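Ubiquinone biosynthesis protein UbiJ (Escherichia coli, PDB 6H6O) binds hydrophobic intermediates of ubiquinone biosynthesis through its SCP2 domain and is essential for the stability of the Ubi enzyme complex. Local coordinates at residues K46-E51 against C80-Y85; N27-R32 against A121-A126. All coordinates share one frame; numbering follows the deposited sequence.

Contact 1: residues K46-E51 against C80-Y85. With LMR ((2S)-2-hydroxybutanedioic acid), chain C.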
loop_
_atom_site.group_PDB
_atom_site.type_symbol
_atom_site.label_atom_id
_atom_site.label_comp_id
_atom_site.label_asym_id
_atom_site.label_seq_id
_atom_site.Cartn_x
_atom_site.Cartn_y
_atom_site.Cartn_z
ATOM N N LYS A 46 10.209 -3.240 -19.991
ATOM C CA LYS A 46 11.047 -3.128 -18.800
ATOM C C LYS A 46 10.504 -3.892 -17.606
ATOM O O LYS A 46 9.282 -3.999 -17.412
ATOM C CB LYS A 46 11.321 -1.649 -18.433
ATOM C CG LYS A 46 12.065 -0.869 -19.543
ATOM C CD LYS A 46 13.487 -1.397 -19.846
ATOM C CE LYS A 46 14.155 -0.518 -20.885
ATOM N NZ LYS A 46 15.460 -1.090 -21.325
ATOM N N VAL A 47 11.428 -4.440 -16.813
ATOM C CA VAL A 47 11.177 -5.122 -15.538
ATOM C C VAL A 47 11.806 -4.259 -14.415
ATOM O O VAL A 47 13.038 -4.111 -14.363
ATOM C CB VAL A 47 11.720 -6.568 -15.486
ATOM C CG1 VAL A 47 11.359 -7.221 -14.139
ATOM C CG2 VAL A 47 11.207 -7.402 -16.657
ATOM N N LEU A 48 10.963 -3.682 -13.544
ATOM C CA LEU A 48 11.413 -2.846 -12.441
ATOM C C LEU A 48 11.136 -3.572 -11.131
ATOM O O LEU A 48 9.972 -3.825 -10.810
ATOM C CB LEU A 48 10.690 -1.489 -12.473
ATOM C CG LEU A 48 10.930 -0.500 -11.287
ATOM C CD1 LEU A 48 12.430 -0.120 -11.148
ATOM C CD2 LEU A 48 10.089 0.786 -11.463
ATOM N N ARG A 49 12.206 -3.911 -10.389
ATOM C CA ARG A 49 12.091 -4.582 -9.088
ATOM C C ARG A 49 12.137 -3.540 -7.971
ATOM O O ARG A 49 13.046 -2.719 -7.933
ATOM C CB ARG A 49 13.207 -5.625 -8.912
ATOM C CG ARG A 49 12.967 -6.568 -7.739
ATOM C CD ARG A 49 13.912 -7.767 -7.772
ATOM N NE ARG A 49 13.520 -8.729 -6.742
ATOM C CZ ARG A 49 13.178 -9.996 -6.959
ATOM N NH1 ARG A 49 13.214 -10.502 -8.183
ATOM N NH2 ARG A 49 12.803 -10.769 -5.947
ATOM N N VAL A 50 11.166 -3.590 -7.058
ATOM C CA VAL A 50 11.050 -2.650 -5.945
ATOM C C VAL A 50 11.195 -3.430 -4.642
ATOM O O VAL A 50 10.385 -4.318 -4.354
ATOM C CB VAL A 50 9.747 -1.782 -5.978
ATOM C CG1 VAL A 50 9.735 -0.764 -4.836
ATOM C CG2 VAL A 50 9.549 -1.079 -7.322
ATOM N N GLU A 51 12.267 -3.133 -3.893
ATOM C CA GLU A 51 12.549 -3.745 -2.593
ATOM C C GLU A 51 12.184 -2.706 -1.542
ATOM O O GLU A 51 12.877 -1.694 -1.414
ATOM C CB GLU A 51 14.029 -4.145 -2.466
ATOM C CG GLU A 51 14.550 -5.074 -3.564
ATOM C CD GLU A 51 14.094 -6.522 -3.557
ATOM O OE1 GLU A 51 13.272 -6.909 -2.698
ATOM O OE2 GLU A 51 14.545 -7.273 -4.448
ATOM N N CYS A 80 16.082 -2.776 -13.700
ATOM C CA CYS A 80 16.361 -1.776 -12.678
ATOM C C CYS A 80 15.793 -2.293 -11.361
ATOM O O CYS A 80 14.716 -2.909 -11.340
ATOM C CB CYS A 80 15.737 -0.436 -13.064
ATOM S SG CYS A 80 15.991 0.899 -11.860
ATOM N N THR A 81 16.538 -2.065 -10.273
ATOM C CA THR A 81 16.111 -2.458 -8.926
ATOM C C THR A 81 16.241 -1.230 -8.032
ATOM O O THR A 81 17.293 -0.565 -8.030
ATOM C CB THR A 81 16.940 -3.649 -8.393
ATOM O OG1 THR A 81 16.773 -4.757 -9.280
ATOM C CG2 THR A 81 16.532 -4.056 -6.952
ATOM N N VAL A 82 15.169 -0.920 -7.304
ATOM C CA VAL A 82 15.136 0.223 -6.407
ATOM C C VAL A 82 14.913 -0.282 -4.996
ATOM O O VAL A 82 14.124 -1.217 -4.794
ATOM C CB VAL A 82 14.150 1.356 -6.833
ATOM C CG1 VAL A 82 14.511 1.919 -8.203
ATOM C CG2 VAL A 82 12.706 0.877 -6.838
ATOM N N ILE A 83 15.675 0.269 -4.038
ATOM C CA ILE A 83 15.604 -0.102 -2.624
ATOM C C ILE A 83 15.360 1.176 -1.809
ATOM O O ILE A 83 16.144 2.120 -1.902
ATOM C CB ILE A 83 16.842 -0.899 -2.111
ATOM C CG1 ILE A 83 17.184 -2.106 -3.033
ATOM C CG2 ILE A 83 16.609 -1.362 -0.652
ATOM C CD1 ILE A 83 18.392 -1.907 -3.892
ATOM N N ALA A 84 14.254 1.217 -1.043
ATOM C CA ALA A 84 13.902 2.402 -0.260
ATOM C C ALA A 84 12.827 2.072 0.772
ATOM O O ALA A 84 12.128 1.072 0.627
ATOM C CB ALA A 84 13.375 3.488 -1.188
ATOM N N TYR A 85 12.671 2.943 1.795
ATOM C CA TYR A 85 11.601 2.804 2.768
ATOM C C TYR A 85 10.327 3.301 2.050
ATOM O O TYR A 85 10.410 4.130 1.117
ATOM C CB TYR A 85 11.892 3.603 4.058
ATOM C CG TYR A 85 12.824 2.892 5.015
ATOM C CD1 TYR A 85 12.367 1.851 5.814
ATOM C CD2 TYR A 85 14.163 3.264 5.128
ATOM C CE1 TYR A 85 13.226 1.167 6.673
ATOM C CE2 TYR A 85 15.031 2.591 5.994
ATOM C CZ TYR A 85 14.557 1.541 6.762
ATOM O OH TYR A 85 15.383 0.859 7.627
HETATM C C1 LMR C . 11.948 2.545 10.935
HETATM O O1A LMR C . 12.382 3.157 12.011
HETATM O O1B LMR C . 11.288 1.523 10.951
HETATM C C2 LMR C . 12.358 3.219 9.638
HETATM O O2 LMR C . 11.345 3.035 8.652
HETATM C C3 LMR C . 12.618 4.711 9.814
HETATM C C4 LMR C . 12.921 5.381 8.497
HETATM O O4A LMR C . 12.064 5.641 7.675
HETATM O O4B LMR C . 14.191 5.648 8.323
#

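Contact 2: residues N27-R32 against A121-A126. With CA (calcium ion), chain H; CA (calcium ion), chain G.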
loop_
_atom_site.group_PDB
_atom_site.type_symbol
_atom_site.label_atom_id
_atom_site.label_comp_id
_atom_site.label_asym_id
_atom_site.label_seq_id
_atom_site.Cartn_x
_atom_site.Cartn_y
_atom_site.Cartn_z
ATOM N N ASN A 27 -2.540 0.531 -13.026
ATOM C CA ASN A 27 -3.176 0.553 -14.332
ATOM C C ASN A 27 -4.208 1.682 -14.475
ATOM O O ASN A 27 -4.201 2.382 -15.489
ATOM C CB ASN A 27 -3.748 -0.798 -14.703
ATOM C CG ASN A 27 -2.629 -1.726 -15.132
ATOM O OD1 ASN A 27 -1.897 -1.453 -16.092
ATOM N ND2 ASN A 27 -2.449 -2.799 -14.406
ATOM N N THR A 28 -5.013 1.921 -13.448
ATOM C CA THR A 28 -5.979 3.024 -13.529
ATOM C C THR A 28 -5.264 4.385 -13.584
ATOM O O THR A 28 -5.679 5.278 -14.329
ATOM C CB THR A 28 -6.980 2.953 -12.360
ATOM O OG1 THR A 28 -7.563 1.645 -12.323
ATOM C CG2 THR A 28 -8.081 4.022 -12.464
ATOM N N PHE A 29 -4.176 4.529 -12.827
ATOM C CA PHE A 29 -3.439 5.792 -12.745
ATOM C C PHE A 29 -2.567 6.104 -13.980
ATOM O O PHE A 29 -2.563 7.250 -14.471
ATOM C CB PHE A 29 -2.603 5.823 -11.451
ATOM C CG PHE A 29 -1.852 7.105 -11.157
ATOM C CD1 PHE A 29 -2.536 8.305 -10.957
ATOM C CD2 PHE A 29 -0.465 7.105 -11.049
ATOM C CE1 PHE A 29 -1.841 9.487 -10.657
ATOM C CE2 PHE A 29 0.231 8.295 -10.778
ATOM C CZ PHE A 29 -0.461 9.473 -10.580
ATOM N N LEU A 30 -1.887 5.079 -14.505
ATOM C CA LEU A 30 -0.902 5.216 -15.575
ATOM C C LEU A 30 -1.325 4.783 -16.963
ATOM O O LEU A 30 -0.838 5.366 -17.926
ATOM C CB LEU A 30 0.392 4.457 -15.198
ATOM C CG LEU A 30 1.072 4.823 -13.865
ATOM C CD1 LEU A 30 2.224 3.885 -13.587
ATOM C CD2 LEU A 30 1.562 6.311 -13.837
ATOM N N TYR A 31 -2.192 3.771 -17.088
ATOM C CA TYR A 31 -2.555 3.216 -18.394
ATOM C C TYR A 31 -3.932 3.572 -18.932
ATOM O O TYR A 31 -4.225 3.238 -20.087
ATOM C CB TYR A 31 -2.417 1.685 -18.350
ATOM C CG TYR A 31 -1.002 1.220 -18.567
ATOM C CD1 TYR A 31 -0.086 1.190 -17.515
ATOM C CD2 TYR A 31 -0.564 0.831 -19.832
ATOM C CE1 TYR A 31 1.231 0.778 -17.720
ATOM C CE2 TYR A 31 0.730 0.379 -20.037
ATOM C CZ TYR A 31 1.621 0.349 -18.980
ATOM O OH TYR A 31 2.885 -0.105 -19.195
ATOM N N ARG A 32 -4.785 4.207 -18.121
ATOM C CA ARG A 32 -6.143 4.529 -18.565
ATOM C C ARG A 32 -6.150 5.645 -19.638
ATOM O O ARG A 32 -6.944 5.575 -20.574
ATOM C CB ARG A 32 -7.009 4.930 -17.358
ATOM C CG ARG A 32 -8.477 5.198 -17.651
ATOM C CD ARG A 32 -9.232 5.435 -16.355
ATOM N NE ARG A 32 -10.641 5.763 -16.589
ATOM C CZ ARG A 32 -11.627 4.870 -16.636
ATOM N NH1 ARG A 32 -12.875 5.261 -16.862
ATOM N NH2 ARG A 32 -11.371 3.578 -16.468
ATOM N N ALA A 121 8.974 10.179 -14.296
ATOM C CA ALA A 121 8.532 11.109 -15.346
ATOM C C ALA A 121 7.090 10.757 -15.768
ATOM O O ALA A 121 6.266 11.660 -15.907
ATOM C CB ALA A 121 9.466 11.038 -16.539
ATOM N N LEU A 122 6.780 9.454 -15.949
ATOM C CA LEU A 122 5.434 8.984 -16.297
ATOM C C LEU A 122 4.432 9.327 -15.195
ATOM O O LEU A 122 3.369 9.876 -15.516
ATOM C CB LEU A 122 5.413 7.463 -16.624
ATOM C CG LEU A 122 4.038 6.785 -16.789
ATOM C CD1 LEU A 122 3.207 7.420 -17.909
ATOM C CD2 LEU A 122 4.188 5.276 -16.996
ATOM N N ALA A 123 4.761 9.049 -13.909
ATOM C CA ALA A 123 3.863 9.379 -12.792
ATOM C C ALA A 123 3.603 10.903 -12.724
ATOM O O ALA A 123 2.463 11.320 -12.469
ATOM C CB ALA A 123 4.447 8.873 -11.478
ATOM N N ASP A 124 4.659 11.713 -12.985
ATOM C CA ASP A 124 4.561 13.178 -12.998
ATOM C C ASP A 124 3.575 13.623 -14.104
ATOM O O ASP A 124 2.670 14.412 -13.842
ATOM C CB ASP A 124 5.948 13.807 -13.219
ATOM C CG ASP A 124 6.034 15.301 -12.901
ATOM O OD1 ASP A 124 5.068 15.842 -12.323
ATOM O OD2 ASP A 124 7.078 15.922 -13.222
ATOM N N LEU A 125 3.688 13.021 -15.304
ATOM C CA LEU A 125 2.802 13.359 -16.415
ATOM C C LEU A 125 1.388 12.840 -16.183
ATOM O O LEU A 125 0.432 13.471 -16.639
ATOM C CB LEU A 125 3.378 12.861 -17.740
ATOM C CG LEU A 125 4.631 13.643 -18.218
ATOM C CD1 LEU A 125 5.311 12.940 -19.367
ATOM C CD2 LEU A 125 4.284 15.085 -18.636
ATOM N N ALA A 126 1.246 11.713 -15.444
ATOM C CA ALA A 126 -0.069 11.147 -15.118
ATOM C C ALA A 126 -0.872 12.047 -14.178
ATOM O O ALA A 126 -2.110 12.046 -14.202
ATOM C CB ALA A 126 0.071 9.730 -14.552
HETATM CA CA CA H . 4.593 15.628 -9.707
HETATM CA CA CA G . -4.224 11.640 -14.769
HETATM O O HOH W 1 -4.178 9.377 -14.018
HETATM O O HOH W 2 -4.931 12.607 -12.809
HETATM O O HOH W 3 -3.593 10.628 -16.776
HETATM O O HOH W 4 4.409 13.061 -9.461
HETATM O O HOH W 5 3.964 17.918 -10.692
#

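Contact 1: residues K46-E51 against C80-Y85
Arg49, opposite Thr81, bonds to the residues on either side of it, as in parallel sheets: its N reaches Cys80 O at 2.9 Å and its O takes Val82 N. Glu51 repeats the scheme: its N reaches Val82 O at 2.8 Å in an almost straight bond (177°), and its O receives Ala84 N. At the start, the Cys80 N to Val47 O bond is weak.

Apolar contacts line one face: Leu48 CD1 lies against Cys80 SG at 3.8 Å, and Val50 and Val82, side by side, meet through their CG2 methyls at 3.7 Å. Helix 113-128 covers this face through Val115 and Val116.

The other face is mixed: Thr81 OG1 lies against Arg49 CB at 3.7 Å and Glu51 CB beside Ile83 CG1. Within the strand, Arg49 NE forms a salt bridge to Glu51 OE2 at 2.9 Å, from above the carboxylate plane; the bend in Glu51 (chi2 -72°) folds its carboxylate toward the arginine. Ser58 OG bonds to Glu51 OE1 and Arg49 NH2, and Trp74 O to Arg49 NH1, limiting how far either group can turn. This joins central strand 47-52 to 80-84, the parallel pair in an otherwise antiparallel sheet of the SCP2 fold.

Contact 2: residues N27-R32 against A121-A126
Leu122 opens the contact on helix 113-128, where its CG meets CD2 of Leu30 at 3.9 Å and the two leucine side chains pass at a slant. In Leu30, CG stands anti to the carbonyl carbon (chi1 -56°) and CD1 continues the chain in extended form (chi2 174°), which leaves CD2 as the branch lying against Leu122, Ala123 and Ala126.

One residue on, Ala123 offers its CB to Phe29 CE2 at 4.3 Å, while its carbonyl oxygen lies near Phe29 CZ. Asp124 turns away from this interface and binds a calcium ion through OD1 at 2.7 Å; Arg93 O and Glu127 OE1 contribute to that site.

Ala126 points its CB toward helix 14-30. This methyl stands over one face of the Phe29 ring, 4.1 Å from the centroid and 17° off the ring normal, a CH-pi contact offset toward the rim. It also touches Phe29 O and Leu30 CD2. Ala126 O binds a second calcium ion at 2.2 Å, completed by Asp129 O, Ala131 O and three waters; one of these waters donates to Phe29 O at 2.7 Å, so the metal shell bridges the two helices.

The ring of Phe29 also meets Phe14 of the second subunit. A serine in place of Phe29 would probably leave the Ala126 methyl without its aromatic face and deprive Phe14 of the other subunit of its ring partner. The arrangement is a helix-helix contact within the SCP2 domain, between the C-terminal end of helix 14-30 and helix 113-128, beside a calcium site.

How the contacts relate
The two contacts show one small domain held together by strand pairing in its sheet and by helix packing between distant parts of the chain. Along the chain, 27-32 comes first, then 46-51 and 80-85, and finally 121-126, so contact 1 is nested within the loop closed by contact 2. Their centres lie about 18 Å apart, on opposite sides of the chain's centre, and their nearest atoms are about 8 Å apart without touching. Helix 113-128 links them: its earlier turns cover the sheet at contact 1, and its later turns meet helix 14-30 at contact 2. The sheet and the helices 14-30 and 113-128 are thereby joined into a single SCP2 unit, the part of UbiJ that binds lipid intermediates.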